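Side-chain contacts in putative peptidase (Bacteroides fragilis, PDB 5DYN), which is a clostripain-family cysteine protease, probably the bacterial enzyme that activates the B. fragilis toxin by cleavage, represented here by one piece of the full-length protein: residues Val20-Gln25 with Ala34-Met39; Pro63-Leu68 with Ile99-Asn104; Glu79-Tyr84 with Phe103-Ala108. One frame throughout, in Å; residues are numbered along the deposited sequence.

Contact 1. Residues Val20-Gln25 with Ala34-Met39; sequences VYMIAQ and ADIEEM. With NA (sodium ion), chain E; NA (sodium ion), chain C; NA (sodium ion), chain D.
Met22 pushes its terminal methyl into the angle between Ile36 and Met39, where its CE lies 3.5 Å from Ile36 CG1 and 3.5 Å from Met39 CE. The two methionines run at each other from strand and helix and meet tip to tip. Met22 CE also lies 3.6 Å from Met39 SD, so thioether as well as methyl takes part. Against Ile36 the approach is slanted, and Met22 SD is 3.9 Å from Ile36 CG1. Val20, two residues earlier on the same side of the strand, adds CG1, 3.8 Å from Met39 CE. Both methionine chains are extended beyond CG, and this reach lets them bridge a gap of 11.9 Å between the axes, which run nearly antiparallel at 167°. No hydrogen bond joins the segments; the seam is wholly apolar and mostly buried.

Polar groups lie outside the apolar seam. On another side of the helix, Asp35 OD1 (2.4 Å) and both carboxylate oxygens of Glu38 hold one sodium ion, which Pro61 O and Ala63 O of another chain and a water also bind. Asp35 OD2 is tied to Trp116 NE1, which should steady the carboxylate. Past the strand, Gln25 OE1 bridges two further sodium ions, shared with Asp58, Asp59 and Glu86 at one and Asp58 and Gln87 at the other. The arrangement is that of a beta-alpha-beta unit, strand 16-23, helix 29-43 and strand 51-58, with the helix packed on the sheet as expected in the caspase-like fold of clan CD peptidases.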
loop_
_atom_site.group_PDB
_atom_site.type_symbol
_atom_site.label_atom_id
_atom_site.label_comp_id
_atom_site.label_asym_id
_atom_site.label_seq_id
_atom_site.Cartn_x
_atom_site.Cartn_y
_atom_site.Cartn_z
ATOM N N VAL A 20 -8.609 -10.353 -4.190
ATOM C CA VAL A 20 -7.222 -10.029 -4.503
ATOM C C VAL A 20 -7.131 -9.533 -5.942
ATOM O O VAL A 20 -7.358 -10.289 -6.887
ATOM C CB VAL A 20 -6.290 -11.234 -4.300
ATOM C CG1 VAL A 20 -4.864 -10.869 -4.674
ATOM C CG2 VAL A 20 -6.352 -11.707 -2.856
ATOM N N TYR A 21 -6.814 -8.251 -6.097
ATOM C CA TYR A 21 -6.803 -7.607 -7.405
ATOM C C TYR A 21 -5.385 -7.537 -7.964
ATOM O O TYR A 21 -4.569 -6.739 -7.509
ATOM C CB TYR A 21 -7.409 -6.203 -7.310
ATOM C CG TYR A 21 -7.886 -5.641 -8.631
ATOM C CD1 TYR A 21 -6.994 -5.061 -9.525
ATOM C CD2 TYR A 21 -9.227 -5.688 -8.984
ATOM C CE1 TYR A 21 -7.425 -4.550 -10.734
ATOM C CE2 TYR A 21 -9.669 -5.177 -10.192
ATOM C CZ TYR A 21 -8.762 -4.607 -11.061
ATOM O OH TYR A 21 -9.191 -4.093 -12.264
ATOM N N MET A 22 -5.100 -8.366 -8.961
ATOM C CA MET A 22 -3.748 -8.459 -9.499
ATOM C C MET A 22 -3.596 -7.800 -10.865
ATOM O O MET A 22 -3.963 -8.375 -11.892
ATOM C CB MET A 22 -3.315 -9.919 -9.593
ATOM C CG MET A 22 -3.541 -10.709 -8.325
ATOM S SD MET A 22 -2.707 -12.301 -8.387
ATOM C CE MET A 22 -3.637 -13.177 -7.151
ATOM N N ILE A 23 -3.051 -6.591 -10.868
ATOM C CA ILE A 23 -2.656 -5.943 -12.108
ATOM C C ILE A 23 -1.260 -6.446 -12.460
ATOM O O ILE A 23 -0.254 -5.827 -12.110
ATOM C CB ILE A 23 -2.676 -4.409 -11.980
ATOM C CG1 ILE A 23 -4.027 -3.947 -11.431
ATOM C CG2 ILE A 23 -2.374 -3.754 -13.320
ATOM C CD1 ILE A 23 -4.099 -2.465 -11.133
ATOM N N ALA A 24 -1.208 -7.586 -13.142
ATOM C CA ALA A 24 0.051 -8.290 -13.355
ATOM C C ALA A 24 0.557 -8.200 -14.793
ATOM O O ALA A 24 1.523 -8.870 -15.155
ATOM C CB ALA A 24 -0.100 -9.747 -12.948
ATOM N N GLN A 25 -0.084 -7.372 -15.611
ATOM C CA GLN A 25 0.341 -7.212 -16.998
ATOM C C GLN A 25 1.540 -6.275 -17.059
ATOM O O GLN A 25 1.469 -5.167 -17.597
ATOM C CB GLN A 25 -0.806 -6.695 -17.867
ATOM C CG GLN A 25 -0.535 -6.781 -19.361
ATOM C CD GLN A 25 -1.780 -6.537 -20.179
ATOM O OE1 GLN A 25 -2.805 -7.179 -19.966
ATOM N NE2 GLN A 25 -1.705 -5.592 -21.109
ATOM N N ALA A 34 3.369 -17.836 -8.649
ATOM C CA ALA A 34 3.823 -18.312 -7.347
ATOM C C ALA A 34 2.885 -17.865 -6.233
ATOM O O ALA A 34 2.459 -18.674 -5.412
ATOM C CB ALA A 34 5.236 -17.830 -7.072
ATOM N N ASP A 35 2.562 -16.574 -6.221
ATOM C CA ASP A 35 1.662 -16.005 -5.222
ATOM C C ASP A 35 0.294 -16.682 -5.221
ATOM O O ASP A 35 -0.224 -17.037 -4.163
ATOM C CB ASP A 35 1.499 -14.503 -5.452
ATOM C CG ASP A 35 2.689 -13.707 -4.963
ATOM O OD1 ASP A 35 3.722 -14.327 -4.626
ATOM O OD2 ASP A 35 2.592 -12.461 -4.922
ATOM N N ILE A 36 -0.285 -16.858 -6.405
ATOM C CA ILE A 36 -1.576 -17.526 -6.527
ATOM C C ILE A 36 -1.500 -18.949 -5.976
ATOM O O ILE A 36 -2.417 -19.412 -5.297
ATOM C CB ILE A 36 -2.063 -17.561 -7.992
ATOM C CG1 ILE A 36 -2.291 -16.138 -8.507
ATOM C CG2 ILE A 36 -3.342 -18.375 -8.114
ATOM C CD1 ILE A 36 -2.978 -16.064 -9.861
ATOM N N GLU A 37 -0.397 -19.635 -6.255
ATOM C CA GLU A 37 -0.200 -20.979 -5.729
ATOM C C GLU A 37 -0.040 -20.935 -4.212
ATOM O O GLU A 37 -0.555 -21.799 -3.501
ATOM C CB GLU A 37 1.012 -21.647 -6.383
ATOM C CG GLU A 37 0.857 -21.849 -7.890
ATOM C CD GLU A 37 -0.216 -22.865 -8.257
ATOM O OE1 GLU A 37 -0.623 -23.662 -7.383
ATOM O OE2 GLU A 37 -0.665 -22.858 -9.424
ATOM N N GLU A 38 0.661 -19.917 -3.721
ATOM C CA GLU A 38 0.797 -19.707 -2.285
ATOM C C GLU A 38 -0.563 -19.443 -1.641
ATOM O O GLU A 38 -0.797 -19.803 -0.487
ATOM C CB GLU A 38 1.744 -18.545 -1.998
ATOM C CG GLU A 38 3.197 -18.823 -2.328
ATOM C CD GLU A 38 4.072 -17.598 -2.147
ATOM O OE1 GLU A 38 3.595 -16.607 -1.553
ATOM O OE2 GLU A 38 5.231 -17.619 -2.608
ATOM N N MET A 39 -1.457 -18.813 -2.394
ATOM C CA MET A 39 -2.800 -18.539 -1.902
ATOM C C MET A 39 -3.592 -19.831 -1.727
ATOM O O MET A 39 -4.273 -20.012 -0.718
ATOM C CB MET A 39 -3.532 -17.585 -2.849
ATOM C CG MET A 39 -2.942 -16.190 -2.866
ATOM S SD MET A 39 -3.630 -15.088 -4.115
ATOM C CE MET A 39 -2.515 -13.695 -3.926
HETATM NA NA NA E . 4.861 -14.684 -2.498
HETATM NA NA NA C . -4.657 -5.706 -19.462
HETATM NA NA NA D . -3.497 -9.515 -19.725
HETATM O O HOH W 1 6.970 -15.839 -3.358
#

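Contact 2. Residues Pro63-Leu68 with Ile99-Asn104; sequences PRLIRL and ISTAFN
Leu65 and Thr101 meet methyl to methyl, CD2 of the leucine lying 4.0 Å from CG2 of the threonine. The two side chains lie alongside and point opposite ways, touching at one methyl each. The same leucine methyl reaches the next residue of the helix, with Leu65 CD2 at 4.3 Å from Ala102 CB. It also comes within 4.2 Å of Ala102 N, simple van der Waals proximity to the backbone. CG of Leu65 stands anti to the backbone N (chi1 178°), which sends the branched end away from the strand and toward the helix. The small alanine lets the chains come near: Leu65 CA and Ala102 CA are 8.0 Å apart, the closest such pair between the segments. Leu19 of strand 16-23, two strands over in the sheet, packs against both Leu65 and Ala102.

The hydrogen bonding stays on each side of the seam. Thr101 presents its methyl to the leucine while OG1, beside its own backbone N (chi1 -56°), bonds to Lys97 O one turn back, so the hydroxyl is satisfied within the helix. On the strand, Arg64, one residue before the leucine, forms a salt bridge with Asp59.

With no hydrogen bond or charge pair crossing between 63-68 and 99-104, the direct contact of helix 92-105 with strand 64-70 here is van der Waals packing of apolar groups. Contacts of 4.0 Å and more, and just 89 Å² buried, imply light packing, in which the bond of the Thr101 hydroxyl to Lys97 O leaves the threonine methyl to face Leu65.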
loop_
_atom_site.group_PDB
_atom_site.type_symbol
_atom_site.label_atom_id
_atom_site.label_comp_id
_atom_site.label_asym_id
_atom_site.label_seq_id
_atom_site.Cartn_x
_atom_site.Cartn_y
_atom_site.Cartn_z
ATOM N N PRO A 63 -7.814 -11.596 -18.761
ATOM C CA PRO A 63 -8.204 -11.417 -17.359
ATOM C C PRO A 63 -9.227 -12.456 -16.924
ATOM O O PRO A 63 -9.974 -12.966 -17.757
ATOM C CB PRO A 63 -8.812 -10.009 -17.336
ATOM C CG PRO A 63 -8.222 -9.320 -18.513
ATOM C CD PRO A 63 -8.055 -10.382 -19.558
ATOM N N ARG A 64 -9.256 -12.765 -15.634
ATOM C CA ARG A 64 -10.195 -13.750 -15.124
ATOM C C ARG A 64 -10.439 -13.569 -13.631
ATOM O O ARG A 64 -9.508 -13.352 -12.856
ATOM C CB ARG A 64 -9.684 -15.164 -15.414
ATOM C CG ARG A 64 -8.254 -15.402 -14.962
ATOM C CD ARG A 64 -7.496 -16.279 -15.938
ATOM N NE ARG A 64 -6.130 -16.539 -15.490
ATOM C CZ ARG A 64 -5.069 -15.819 -15.845
ATOM N NH1 ARG A 64 -5.204 -14.788 -16.665
ATOM N NH2 ARG A 64 -3.870 -16.139 -15.384
ATOM N N LEU A 65 -11.705 -13.643 -13.239
ATOM C CA LEU A 65 -12.067 -13.609 -11.833
ATOM C C LEU A 65 -12.388 -15.018 -11.359
ATOM O O LEU A 65 -13.306 -15.661 -11.869
ATOM C CB LEU A 65 -13.259 -12.683 -11.591
ATOM C CG LEU A 65 -13.723 -12.630 -10.134
ATOM C CD1 LEU A 65 -12.585 -12.165 -9.237
ATOM C CD2 LEU A 65 -14.939 -11.734 -9.984
ATOM N N ILE A 66 -11.620 -15.495 -10.389
ATOM C CA ILE A 66 -11.786 -16.848 -9.887
ATOM C C ILE A 66 -12.022 -16.859 -8.385
ATOM O O ILE A 66 -11.911 -15.831 -7.719
ATOM C CB ILE A 66 -10.556 -17.724 -10.201
ATOM C CG1 ILE A 66 -9.361 -17.277 -9.361
ATOM C CG2 ILE A 66 -10.229 -17.683 -11.688
ATOM C CD1 ILE A 66 -8.095 -18.043 -9.648
ATOM N N ARG A 67 -12.350 -18.034 -7.865
ATOM C CA ARG A 67 -12.532 -18.226 -6.436
ATOM C C ARG A 67 -11.761 -19.460 -6.000
ATOM O O ARG A 67 -11.881 -20.519 -6.613
ATOM C CB ARG A 67 -14.015 -18.368 -6.090
ATOM C CG ARG A 67 -14.272 -18.679 -4.628
ATOM C CD ARG A 67 -15.748 -18.909 -4.346
ATOM N NE ARG A 67 -15.989 -19.106 -2.920
ATOM C CZ ARG A 67 -15.929 -20.285 -2.309
ATOM N NH1 ARG A 67 -15.643 -21.380 -3.002
ATOM N NH2 ARG A 67 -16.158 -20.373 -1.005
ATOM N N LEU A 68 -10.961 -19.320 -4.951
ATOM C CA LEU A 68 -10.155 -20.433 -4.464
ATOM C C LEU A 68 -10.903 -21.215 -3.392
ATOM O O LEU A 68 -10.584 -21.126 -2.209
ATOM C CB LEU A 68 -8.818 -19.933 -3.917
ATOM C CG LEU A 68 -7.924 -19.183 -4.908
ATOM C CD1 LEU A 68 -6.565 -18.887 -4.292
ATOM C CD2 LEU A 68 -7.772 -19.963 -6.205
ATOM N N ILE A 99 -14.987 -5.448 -8.842
ATOM C CA ILE A 99 -15.352 -5.279 -7.437
ATOM C C ILE A 99 -16.827 -5.606 -7.206
ATOM O O ILE A 99 -17.169 -6.349 -6.282
ATOM C CB ILE A 99 -15.076 -3.845 -6.948
ATOM C CG1 ILE A 99 -13.573 -3.582 -6.857
ATOM C CG2 ILE A 99 -15.702 -3.623 -5.589
ATOM C CD1 ILE A 99 -13.240 -2.170 -6.421
ATOM N N SER A 100 -17.687 -5.046 -8.054
ATOM C CA SER A 100 -19.126 -5.280 -7.979
ATOM C C SER A 100 -19.460 -6.760 -8.093
ATOM O O SER A 100 -20.186 -7.301 -7.263
ATOM C CB SER A 100 -19.858 -4.500 -9.071
ATOM O OG SER A 100 -19.838 -3.112 -8.800
ATOM N N THR A 101 -18.924 -7.409 -9.122
ATOM C CA THR A 101 -19.147 -8.836 -9.325
ATOM C C THR A 101 -18.672 -9.643 -8.123
ATOM O O THR A 101 -19.375 -10.529 -7.636
ATOM C CB THR A 101 -18.427 -9.347 -10.584
ATOM O OG1 THR A 101 -18.846 -8.584 -11.721
ATOM C CG2 THR A 101 -18.740 -10.815 -10.815
ATOM N N ALA A 102 -17.482 -9.313 -7.636
ATOM C CA ALA A 102 -16.853 -10.066 -6.561
ATOM C C ALA A 102 -17.655 -10.053 -5.259
ATOM O O ALA A 102 -17.915 -11.105 -4.673
ATOM C CB ALA A 102 -15.448 -9.535 -6.309
ATOM N N PHE A 103 -18.044 -8.866 -4.808
ATOM C CA PHE A 103 -18.653 -8.728 -3.491
ATOM C C PHE A 103 -20.162 -8.940 -3.495
ATOM O O PHE A 103 -20.720 -9.428 -2.511
ATOM C CB PHE A 103 -18.324 -7.357 -2.902
ATOM C CG PHE A 103 -16.879 -7.193 -2.538
ATOM C CD1 PHE A 103 -16.346 -7.869 -1.455
ATOM C CD2 PHE A 103 -16.053 -6.365 -3.279
ATOM C CE1 PHE A 103 -15.013 -7.723 -1.111
ATOM C CE2 PHE A 103 -14.719 -6.215 -2.941
ATOM C CZ PHE A 103 -14.199 -6.896 -1.855
ATOM N N ASN A 104 -20.826 -8.577 -4.589
ATOM C CA ASN A 104 -22.268 -8.790 -4.686
ATOM C C ASN A 104 -22.611 -10.274 -4.793
ATOM O O ASN A 104 -23.667 -10.708 -4.338
ATOM C CB ASN A 104 -22.855 -8.031 -5.875
ATOM C CG ASN A 104 -22.786 -6.527 -5.697
ATOM O OD1 ASN A 104 -23.029 -6.007 -4.608
ATOM N ND2 ASN A 104 -22.450 -5.819 -6.770
#

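Contact 3. Residues Glu79-Tyr84 with Phe103-Ala108; sequences ETIENY and FNQYKA
Gln105, near the end of its helix, is the first residue of 103-108 to touch the strand, bringing its side-chain amide up to Ile81. The methyl CG2 of Ile81 is 3.7 Å from Gln105 NE2 and 3.8 Å from Gln105 OE1. It stands about 3 Å off the amide plane, displaced beyond CD to the side of these two atoms and nearly equidistant from both. The chain of Gln105 is extended beyond CG and runs alongside Ile81, pointing the opposite way.

Tyr106 follows, with a weak backbone bond from its N to Phe103 O. The ring points back at Ile81, whose CD1 meets its hydroxyl-bearing edge, near the ring plane. The closest pair is Ile81 CD1 and Tyr106 OH at 3.2 Å, while Ile81 CD1 to Tyr106 CE2 is 4.1 Å. Ile81 thus divides its two methyl ends between neighbours, CG2 to the glutamine and CD1 to the tyrosine; its second torsion (chi2 -54°) bends CD1 round to the phenol.

Lys107 turns back over the end of the helix, and its NZ donates to Asn104 O at 3.1 Å. The ammonium lies in the carbonyl plane, on a lone pair, with a C=O...N angle of 129°. Through this bond the turn is tied to the last part of the helix.

On the strand side, Ile81 and Glu82 form a classic beta bulge opposite Leu65, at the outermost strand of this chain's sheet. The C-terminal part of helix 92-105 lies against strand 76-83, with Tyr106 carried inward onto Arg67 of strand 64-70 and onto Asn52 and Leu54 of strand 51-58.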
loop_
_atom_site.group_PDB
_atom_site.type_symbol
_atom_site.label_atom_id
_atom_site.label_comp_id
_atom_site.label_asym_id
_atom_site.label_seq_id
_atom_site.Cartn_x
_atom_site.Cartn_y
_atom_site.Cartn_z
ATOM N N GLU A 79 -12.233 -21.823 -9.033
ATOM C CA GLU A 79 -13.593 -21.740 -9.548
ATOM C C GLU A 79 -13.778 -20.470 -10.367
ATOM O O GLU A 79 -13.683 -19.365 -9.836
ATOM C CB GLU A 79 -14.607 -21.780 -8.403
ATOM C CG GLU A 79 -14.437 -22.962 -7.464
ATOM C CD GLU A 79 -15.308 -22.855 -6.227
ATOM O OE1 GLU A 79 -16.145 -21.929 -6.170
ATOM O OE2 GLU A 79 -15.153 -23.693 -5.312
ATOM N N THR A 80 -14.044 -20.628 -11.659
ATOM C CA THR A 80 -14.228 -19.480 -12.540
ATOM C C THR A 80 -15.540 -18.755 -12.258
ATOM O O THR A 80 -16.620 -19.335 -12.375
ATOM C CB THR A 80 -14.191 -19.895 -14.018
ATOM O OG1 THR A 80 -12.904 -20.441 -14.328
ATOM C CG2 THR A 80 -14.454 -18.697 -14.915
ATOM N N ILE A 81 -15.432 -17.484 -11.880
ATOM C CA ILE A 81 -16.603 -16.649 -11.629
ATOM C C ILE A 81 -16.973 -15.858 -12.881
ATOM O O ILE A 81 -18.150 -15.749 -13.236
ATOM C CB ILE A 81 -16.365 -15.673 -10.463
ATOM C CG1 ILE A 81 -15.878 -16.430 -9.227
ATOM C CG2 ILE A 81 -17.630 -14.874 -10.164
ATOM C CD1 ILE A 81 -16.785 -17.560 -8.810
ATOM N N GLU A 82 -15.960 -15.306 -13.544
ATOM C CA GLU A 82 -16.164 -14.599 -14.803
ATOM C C GLU A 82 -14.862 -14.492 -15.588
ATOM O O GLU A 82 -13.799 -14.252 -15.017
ATOM C CB GLU A 82 -16.748 -13.202 -14.555
ATOM C CG GLU A 82 -17.158 -12.461 -15.827
ATOM C CD GLU A 82 -17.793 -11.105 -15.550
ATOM O OE1 GLU A 82 -17.878 -10.712 -14.366
ATOM O OE2 GLU A 82 -18.205 -10.429 -16.518
ATOM N N ASN A 83 -14.952 -14.693 -16.898
ATOM C CA ASN A 83 -13.831 -14.429 -17.790
ATOM C C ASN A 83 -14.032 -13.090 -18.482
ATOM O O ASN A 83 -15.160 -12.691 -18.767
ATOM C CB ASN A 83 -13.667 -15.546 -18.824
ATOM C CG ASN A 83 -13.176 -16.846 -18.208
ATOM O OD1 ASN A 83 -13.764 -17.907 -18.418
ATOM N ND2 ASN A 83 -12.092 -16.767 -17.446
ATOM N N TYR A 84 -12.937 -12.391 -18.748
ATOM C CA TYR A 84 -13.025 -11.067 -19.341
ATOM C C TYR A 84 -12.254 -11.002 -20.647
ATOM O O TYR A 84 -11.283 -11.734 -20.835
ATOM C CB TYR A 84 -12.495 -10.010 -18.366
ATOM C CG TYR A 84 -13.174 -10.021 -17.015
ATOM C CD1 TYR A 84 -14.334 -9.287 -16.793
ATOM C CD2 TYR A 84 -12.656 -10.762 -15.960
ATOM C CE1 TYR A 84 -14.960 -9.290 -15.559
ATOM C CE2 TYR A 84 -13.275 -10.773 -14.723
ATOM C CZ TYR A 84 -14.428 -10.035 -14.528
ATOM O OH TYR A 84 -15.049 -10.038 -13.300
ATOM N N PHE A 103 -18.044 -8.866 -4.808
ATOM C CA PHE A 103 -18.653 -8.728 -3.491
ATOM C C PHE A 103 -20.162 -8.940 -3.495
ATOM O O PHE A 103 -20.720 -9.428 -2.511
ATOM C CB PHE A 103 -18.324 -7.357 -2.902
ATOM C CG PHE A 103 -16.879 -7.193 -2.538
ATOM C CD1 PHE A 103 -16.346 -7.869 -1.455
ATOM C CD2 PHE A 103 -16.053 -6.365 -3.279
ATOM C CE1 PHE A 103 -15.013 -7.723 -1.111
ATOM C CE2 PHE A 103 -14.719 -6.215 -2.941
ATOM C CZ PHE A 103 -14.199 -6.896 -1.855
ATOM N N ASN A 104 -20.826 -8.577 -4.589
ATOM C CA ASN A 104 -22.268 -8.790 -4.686
ATOM C C ASN A 104 -22.611 -10.274 -4.793
ATOM O O ASN A 104 -23.667 -10.708 -4.338
ATOM C CB ASN A 104 -22.855 -8.031 -5.875
ATOM C CG ASN A 104 -22.786 -6.527 -5.697
ATOM O OD1 ASN A 104 -23.029 -6.007 -4.608
ATOM N ND2 ASN A 104 -22.450 -5.819 -6.770
ATOM N N GLN A 105 -21.716 -11.051 -5.394
ATOM C CA GLN A 105 -21.915 -12.490 -5.490
ATOM C C GLN A 105 -21.554 -13.186 -4.183
ATOM O O GLN A 105 -22.052 -14.276 -3.892
ATOM C CB GLN A 105 -21.092 -13.082 -6.635
ATOM C CG GLN A 105 -21.652 -12.809 -8.021
ATOM C CD GLN A 105 -21.245 -13.870 -9.028
ATOM O OE1 GLN A 105 -21.151 -15.054 -8.696
ATOM N NE2 GLN A 105 -20.997 -13.449 -10.264
ATOM N N TYR A 106 -20.685 -12.558 -3.398
ATOM C CA TYR A 106 -20.221 -13.171 -2.160
ATOM C C TYR A 106 -20.270 -12.210 -0.982
ATOM O O TYR A 106 -19.237 -11.844 -0.422
ATOM C CB TYR A 106 -18.801 -13.715 -2.341
ATOM C CG TYR A 106 -18.731 -14.830 -3.357
ATOM C CD1 TYR A 106 -18.979 -16.146 -2.989
ATOM C CD2 TYR A 106 -18.439 -14.565 -4.689
ATOM C CE1 TYR A 106 -18.929 -17.168 -3.916
ATOM C CE2 TYR A 106 -18.385 -15.580 -5.622
ATOM C CZ TYR A 106 -18.631 -16.878 -5.232
ATOM O OH TYR A 106 -18.578 -17.891 -6.160
ATOM N N LYS A 107 -21.481 -11.802 -0.613
ATOM C CA LYS A 107 -21.682 -11.001 0.585
ATOM C C LYS A 107 -21.198 -11.768 1.808
ATOM O O LYS A 107 -21.316 -12.991 1.871
ATOM C CB LYS A 107 -23.156 -10.614 0.746
ATOM C CG LYS A 107 -23.603 -9.460 -0.140
ATOM C CD LYS A 107 -24.653 -9.896 -1.149
ATOM C CE LYS A 107 -25.066 -8.741 -2.050
ATOM N NZ LYS A 107 -26.019 -9.166 -3.113
ATOM N N ALA A 108 -20.642 -11.048 2.773
ATOM C CA ALA A 108 -20.161 -11.674 3.997
ATOM C C ALA A 108 -20.285 -10.727 5.182
ATOM O O ALA A 108 -20.750 -9.596 5.042
ATOM C CB ALA A 108 -18.723 -12.126 3.828
#

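Contacts 2 and 3 are two steps along one helix, 92-105, their centres 4 Å apart, and they share Phe103 and Asn104. Their strands, 64-70 and 76-83, are neighbours in the sheet, probably joined by hydrogen bonds Leu65 O to Ile81 N and Leu65 N to Glu82 O, both 2.8 Å. Contact 1 packs helix 29-43 against the other face of that sheet. It touches contact 2 through Met39 CB and Leu68 CD1, 3.6 Å apart, but contact 3 stays about 7 Å away at nearest atoms. Among the three contacts, contact 1 is the one that supplies sodium ligands; the side chain of Leu65 in contact 2 is about 13 Å from a sodium ion.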